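SAS-6 (Leishmania major, PDB 4CKM) probably builds the hub of the centriolar and basal-body cartwheel through self-association of its N-terminal head domain, the part present here. Local coordinates at residues A[116-119]-A[120-123]; A[125-128]-A[129-133]. All blocks are in the same frame, centred on the assembly; numbering follows the deposited sequence.

Contact 1: residues A[116-119]-A[120-123]; sequences HGFP and RYLV
Val-123 N donates to Pro-119 O over 2.9 Å, the shortest hydrogen bond of this helical turn, and Tyr-121 N to Gly-117 O follows at 3.0 Å. One residue earlier, His-116 O receives a side chain: Arg-120 NH1 donates to it over 3.1 Å in a nearly straight bond (N-H...O 166°), with the oxygen close to the guanidinium plane. The same guanidinium lies flat on the imidazole of His-116, planes 14° apart and group centres 3.8 Å, and NH1 sits above the ring nearer its ND1-CE1 side than its centre. The histidine ring, trans to its own amide nitrogen (chi1 177°), lies on the carbonyl side, so one arginine uses both, edge for the oxygen and face for the ring; Arg-120 CD adds a CH-pi contact. This hydrogen bond and stack span the start of helix 117-130 in the SAS-6 head domain, where Asp-114 OD1 accepts a hydrogen bond from Gly-117 N. Facing inward, Phe-118 sets CZ against Leu-122 CD2 (4.2 Å) and CD1 near Tyr-121 CD2 (4.3 Å), while Phe-105 meets its ring edge-to-face. The Tyr-121 ring stacks with Phe-163 of the second subunit, consistent with the head-to-head contact from which SAS-6 hubs are built.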
ATOM      1  N   HIS A 116      -0.033 -20.279  -9.973  1.00 36.29           N
ATOM      2  CA  HIS A 116       0.301 -20.255 -11.398  1.00 40.06           C
ATOM      3  C   HIS A 116       0.178 -18.831 -11.974  1.00 40.25           C
ATOM      4  O   HIS A 116       1.026 -18.386 -12.770  1.00 40.11           O
ATOM      5  CB  HIS A 116      -0.625 -21.210 -12.169  1.00 44.14           C
ATOM      6  CG  HIS A 116      -0.403 -21.210 -13.655  1.00 52.57           C
ATOM      7  ND1 HIS A 116       0.562 -21.989 -14.270  1.00 54.49           N
ATOM      8  CD2 HIS A 116      -1.010 -20.515 -14.650  1.00 54.65           C
ATOM      9  CE1 HIS A 116       0.542 -21.771 -15.575  1.00 53.80           C
ATOM     10  NE2 HIS A 116      -0.406 -20.885 -15.831  1.00 56.57           N
ATOM     11  N   GLY A 117      -0.892 -18.134 -11.582  1.00 36.83           N
ATOM     12  CA  GLY A 117      -1.168 -16.801 -12.065  1.00 35.67           C
ATOM     13  C   GLY A 117      -0.184 -15.777 -11.542  1.00 37.84           C
ATOM     14  O   GLY A 117       0.143 -14.814 -12.240  1.00 36.43           O
ATOM     15  N   PHE A 118       0.332 -15.995 -10.334  1.00 37.16           N
ATOM     16  CA  PHE A 118       1.120 -14.962  -9.682  1.00 37.50           C
ATOM     17  C   PHE A 118       2.337 -14.464 -10.491  1.00 39.29           C
ATOM     18  O   PHE A 118       2.493 -13.262 -10.681  1.00 36.97           O
ATOM     19  CB  PHE A 118       1.550 -15.364  -8.277  1.00 36.55           C
ATOM     20  CG  PHE A 118       2.514 -14.410  -7.683  1.00 34.57           C
ATOM     21  CD1 PHE A 118       2.092 -13.145  -7.305  1.00 35.35           C
ATOM     22  CD2 PHE A 118       3.863 -14.722  -7.602  1.00 36.40           C
ATOM     23  CE1 PHE A 118       2.988 -12.217  -6.800  1.00 36.16           C
ATOM     24  CE2 PHE A 118       4.774 -13.803  -7.081  1.00 35.74           C
ATOM     25  CZ  PHE A 118       4.331 -12.553  -6.676  1.00 36.48           C
ATOM     26  N   PRO A 119       3.211 -15.376 -10.939  1.00 42.26           N
ATOM     27  CA  PRO A 119       4.357 -14.931 -11.721  1.00 40.51           C
ATOM     28  C   PRO A 119       3.975 -14.344 -13.064  1.00 39.57           C
ATOM     29  O   PRO A 119       4.647 -13.447 -13.534  1.00 42.35           O
ATOM     30  CB  PRO A 119       5.192 -16.205 -11.899  1.00 40.73           C
ATOM     31  CG  PRO A 119       4.222 -17.323 -11.726  1.00 42.64           C
ATOM     32  CD  PRO A 119       3.224 -16.834 -10.721  1.00 42.68           C
ATOM     33  N   ARG A 120       2.898 -14.809 -13.666  1.00 39.87           N
ATOM     34  CA  ARG A 120       2.428 -14.199 -14.915  1.00 42.01           C
ATOM     35  C   ARG A 120       2.012 -12.730 -14.742  1.00 41.11           C
ATOM     36  O   ARG A 120       2.322 -11.873 -15.576  1.00 40.13           O
ATOM     37  CB  ARG A 120       1.261 -14.993 -15.489  1.00 46.23           C
ATOM     38  CG  ARG A 120       1.675 -16.140 -16.401  1.00 53.77           C
ATOM     39  CD  ARG A 120       1.657 -17.504 -15.736  1.00 57.58           C
ATOM     40  NE  ARG A 120       2.459 -18.476 -16.489  1.00 62.79           N
ATOM     41  CZ  ARG A 120       3.073 -19.538 -15.962  1.00 62.67           C
ATOM     42  NH1 ARG A 120       2.984 -19.810 -14.659  1.00 64.38           N
ATOM     43  NH2 ARG A 120       3.795 -20.334 -16.742  1.00 63.99           N
ATOM     44  N   TYR A 121       1.300 -12.463 -13.660  1.00 39.12           N
ATOM     45  CA  TYR A 121       0.845 -11.128 -13.330  1.00 42.91           C
ATOM     46  C   TYR A 121       2.048 -10.232 -13.100  1.00 40.79           C
ATOM     47  O   TYR A 121       2.129  -9.115 -13.597  1.00 41.06           O
ATOM     48  CB  TYR A 121      -0.084 -11.202 -12.100  1.00 48.82           C
ATOM     49  CG  TYR A 121      -0.090 -10.012 -11.148  1.00 56.08           C
ATOM     50  CD1 TYR A 121      -0.522  -8.752 -11.572  1.00 57.74           C
ATOM     51  CD2 TYR A 121       0.288 -10.161  -9.791  1.00 58.54           C
ATOM     52  CE1 TYR A 121      -0.555  -7.672 -10.691  1.00 60.28           C
ATOM     53  CE2 TYR A 121       0.269  -9.087  -8.913  1.00 57.29           C
ATOM     54  CZ  TYR A 121      -0.162  -7.849  -9.367  1.00 58.51           C
ATOM     55  OH  TYR A 121      -0.209  -6.773  -8.531  1.00 56.96           O
ATOM     56  N   LEU A 122       3.012 -10.748 -12.371  1.00 40.19           N
ATOM     57  CA  LEU A 122       4.170  -9.975 -12.031  1.00 38.90           C
ATOM     58  C   LEU A 122       4.927  -9.636 -13.302  1.00 38.71           C
ATOM     59  O   LEU A 122       5.337  -8.493 -13.516  1.00 38.55           O
ATOM     60  CB  LEU A 122       5.051 -10.786 -11.099  1.00 41.56           C
ATOM     61  CG  LEU A 122       6.180 -10.042 -10.414  1.00 43.41           C
ATOM     62  CD1 LEU A 122       5.627  -8.939  -9.519  1.00 45.73           C
ATOM     63  CD2 LEU A 122       6.989 -11.045  -9.622  1.00 43.91           C
ATOM     64  N   VAL A 123       5.098 -10.640 -14.149  1.00 35.44           N
ATOM     65  CA  VAL A 123       5.800 -10.466 -15.412  1.00 38.27           C
ATOM     66  C   VAL A 123       5.112  -9.435 -16.343  1.00 37.90           C
ATOM     67  O   VAL A 123       5.781  -8.636 -16.985  1.00 36.60           O
ATOM     68  CB  VAL A 123       6.002 -11.836 -16.098  1.00 38.49           C
ATOM     69  CG1 VAL A 123       6.369 -11.709 -17.567  1.00 37.59           C
ATOM     70  CG2 VAL A 123       7.089 -12.608 -15.359  1.00 39.80           C
TER

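Contact 2: residues A[125-128]-A[129-133]; sequences MLRD and IADGA
A Schellman motif ends helix 117-130 at Gly-132, where the chain departs from the helix with a positive phi of 76°, a value that favours glycine. Gly-132 N and Ala-133 N each bond to a carbonyl of the final turn: Gly-132 N to Ile-129 O at 3.2 Å, and Ala-133 N, in a weak bond bent to 131° at the hydrogen, to Asp-128 O at 3.0 Å. Before this closure the helical pattern is regular, with Ala-130 N bonded to Leu-126 O at 2.9 Å and Asp-131 N to Arg-127 O at 2.9 Å. Ile-129 swings CG1 back along the helix, beside its own backbone N (chi1 -67°), and rests it 3.3 Å from Met-125 O. On the sheet side, the Ile-129 side chain packs on Tyr-136 and Leu-138 of strand 136-142, and Ala-130 on Thr-43 and Val-45 of strand 39-50. Arg-127 and Asp-131 run side by side in the same direction, and Asp-131 OD2 reaches Arg-127 CG at 3.8 Å. Because the arginine chain bends at chi2 and chi3, its NE stays 5.7 Å from Asp-131 OD2; any attraction is probably weak and through space, and may be offset by the nearby carboxylate of Asp-128, whose OD1 is 4.7 Å from Asp-131 OD2.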
ATOM      1  N   MET A 125       3.409  -6.806 -15.499  1.00 37.46           N
ATOM      2  CA  MET A 125       3.792  -5.520 -14.978  1.00 36.02           C
ATOM      3  C   MET A 125       5.234  -5.184 -15.287  1.00 35.97           C
ATOM      4  O   MET A 125       5.538  -4.071 -15.715  1.00 37.30           O
ATOM      5  CB  MET A 125       3.605  -5.468 -13.465  1.00 38.32           C
ATOM      6  CG  MET A 125       2.166  -5.567 -13.016  1.00 40.97           C
ATOM      7  SD  MET A 125       1.902  -4.991 -11.315  1.00 44.65           S
ATOM      8  CE  MET A 125       2.899  -6.174 -10.433  1.00 43.05           C
ATOM      9  N   LEU A 126       6.137  -6.119 -15.041  1.00 35.17           N
ATOM     10  CA  LEU A 126       7.543  -5.794 -15.180  1.00 36.52           C
ATOM     11  C   LEU A 126       7.878  -5.569 -16.641  1.00 40.18           C
ATOM     12  O   LEU A 126       8.622  -4.647 -16.964  1.00 40.99           O
ATOM     13  CB  LEU A 126       8.433  -6.869 -14.578  1.00 35.27           C
ATOM     14  CG  LEU A 126       8.338  -7.014 -13.063  1.00 35.85           C
ATOM     15  CD1 LEU A 126       8.995  -8.292 -12.581  1.00 38.67           C
ATOM     16  CD2 LEU A 126       8.986  -5.838 -12.374  1.00 36.75           C
ATOM     17  N   ARG A 127       7.298  -6.383 -17.518  1.00 40.80           N
ATOM     18  CA  ARG A 127       7.553  -6.274 -18.955  1.00 43.55           C
ATOM     19  C   ARG A 127       7.032  -4.942 -19.497  1.00 41.68           C
ATOM     20  O   ARG A 127       7.676  -4.333 -20.332  1.00 40.07           O
ATOM     21  CB  ARG A 127       6.964  -7.478 -19.715  1.00 46.03           C
ATOM     22  CG  ARG A 127       6.802  -7.288 -21.215  1.00 52.90           C
ATOM     23  CD  ARG A 127       7.129  -8.529 -22.044  1.00 57.90           C
ATOM     24  NE  ARG A 127       6.457  -9.749 -21.583  1.00 61.19           N
ATOM     25  CZ  ARG A 127       7.063 -10.905 -21.302  1.00 62.73           C
ATOM     26  NH1 ARG A 127       8.385 -11.052 -21.427  1.00 64.92           N
ATOM     27  NH2 ARG A 127       6.334 -11.936 -20.901  1.00 63.66           N
ATOM     28  N   ASP A 128       5.887  -4.482 -19.014  1.00 41.44           N
ATOM     29  CA  ASP A 128       5.375  -3.192 -19.449  1.00 44.36           C
ATOM     30  C   ASP A 128       6.261  -2.032 -19.002  1.00 44.22           C
ATOM     31  O   ASP A 128       6.470  -1.070 -19.728  1.00 45.31           O
ATOM     32  CB  ASP A 128       3.934  -3.005 -18.988  1.00 47.96           C
ATOM     33  CG  ASP A 128       2.979  -4.004 -19.651  1.00 54.23           C
ATOM     34  OD1 ASP A 128       3.306  -4.522 -20.746  1.00 57.36           O
ATOM     35  OD2 ASP A 128       1.899  -4.285 -19.078  1.00 61.18           O
ATOM     36  N   ILE A 129       6.822  -2.144 -17.816  1.00 42.28           N
ATOM     37  CA  ILE A 129       7.743  -1.135 -17.343  1.00 40.70           C
ATOM     38  C   ILE A 129       9.029  -1.140 -18.177  1.00 42.11           C
ATOM     39  O   ILE A 129       9.555  -0.091 -18.527  1.00 43.28           O
ATOM     40  CB  ILE A 129       8.050  -1.345 -15.859  1.00 37.04           C
ATOM     41  CG1 ILE A 129       6.796  -1.091 -15.038  1.00 36.51           C
ATOM     42  CG2 ILE A 129       9.179  -0.432 -15.406  1.00 39.69           C
ATOM     43  CD1 ILE A 129       6.923  -1.520 -13.595  1.00 37.54           C
ATOM     44  N   ALA A 130       9.546  -2.323 -18.463  1.00 43.86           N
ATOM     45  CA  ALA A 130      10.712  -2.467 -19.329  1.00 45.68           C
ATOM     46  C   ALA A 130      10.464  -1.853 -20.702  1.00 46.70           C
ATOM     47  O   ALA A 130      11.318  -1.171 -21.230  1.00 47.31           O
ATOM     48  CB  ALA A 130      11.072  -3.929 -19.482  1.00 45.76           C
ATOM     49  N   ASP A 131       9.281  -2.065 -21.262  1.00 50.97           N
ATOM     50  CA  ASP A 131       8.978  -1.583 -22.613  1.00 53.76           C
ATOM     51  C   ASP A 131       8.789  -0.079 -22.718  1.00 55.77           C
ATOM     52  O   ASP A 131       8.586   0.420 -23.805  1.00 61.59           O
ATOM     53  CB  ASP A 131       7.717  -2.270 -23.154  1.00 55.15           C
ATOM     54  CG  ASP A 131       7.946  -3.740 -23.466  1.00 57.46           C
ATOM     55  OD1 ASP A 131       9.111  -4.197 -23.430  1.00 53.05           O
ATOM     56  OD2 ASP A 131       6.951  -4.450 -23.729  1.00 66.20           O
ATOM     57  N   GLY A 132       8.843   0.649 -21.608  1.00 56.76           N
ATOM     58  CA  GLY A 132       8.503   2.060 -21.620  1.00 56.98           C
ATOM     59  C   GLY A 132       6.997   2.277 -21.698  1.00 62.03           C
ATOM     60  O   GLY A 132       6.546   3.424 -21.708  1.00 70.34           O
ATOM     61  N   ALA A 133       6.220   1.187 -21.693  1.00 60.05           N
ATOM     62  CA  ALA A 133       4.774   1.217 -21.960  1.00 62.75           C
ATOM     63  C   ALA A 133       3.869   1.049 -20.738  1.00 64.73           C
ATOM     64  O   ALA A 133       2.793   0.472 -20.869  1.00 68.20           O
ATOM     65  CB  ALA A 133       4.439   0.133 -22.971  1.00 65.18           C
TER

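Contacts 1 and 2 mark the two ends of helix 117-130, following one another along the chain with their centres about 14 Å apart. Backbone contacts of the helix join them across the one residue between: Val-123 O lies 2.8 Å from Arg-127 N, and Leu-122 O 2.9 Å from Leu-126 N. They also share the helix's seat on strand 39-50, where Leu-41 meets Val-123 from one and Leu-126 from the other. They differ in their surroundings: Tyr-121 in contact 1 engages the second subunit, placing the first half of the helix at the subunit interface, while no other chain of the assembly touches contact 2, whose helix end instead leads on toward strand 136-142.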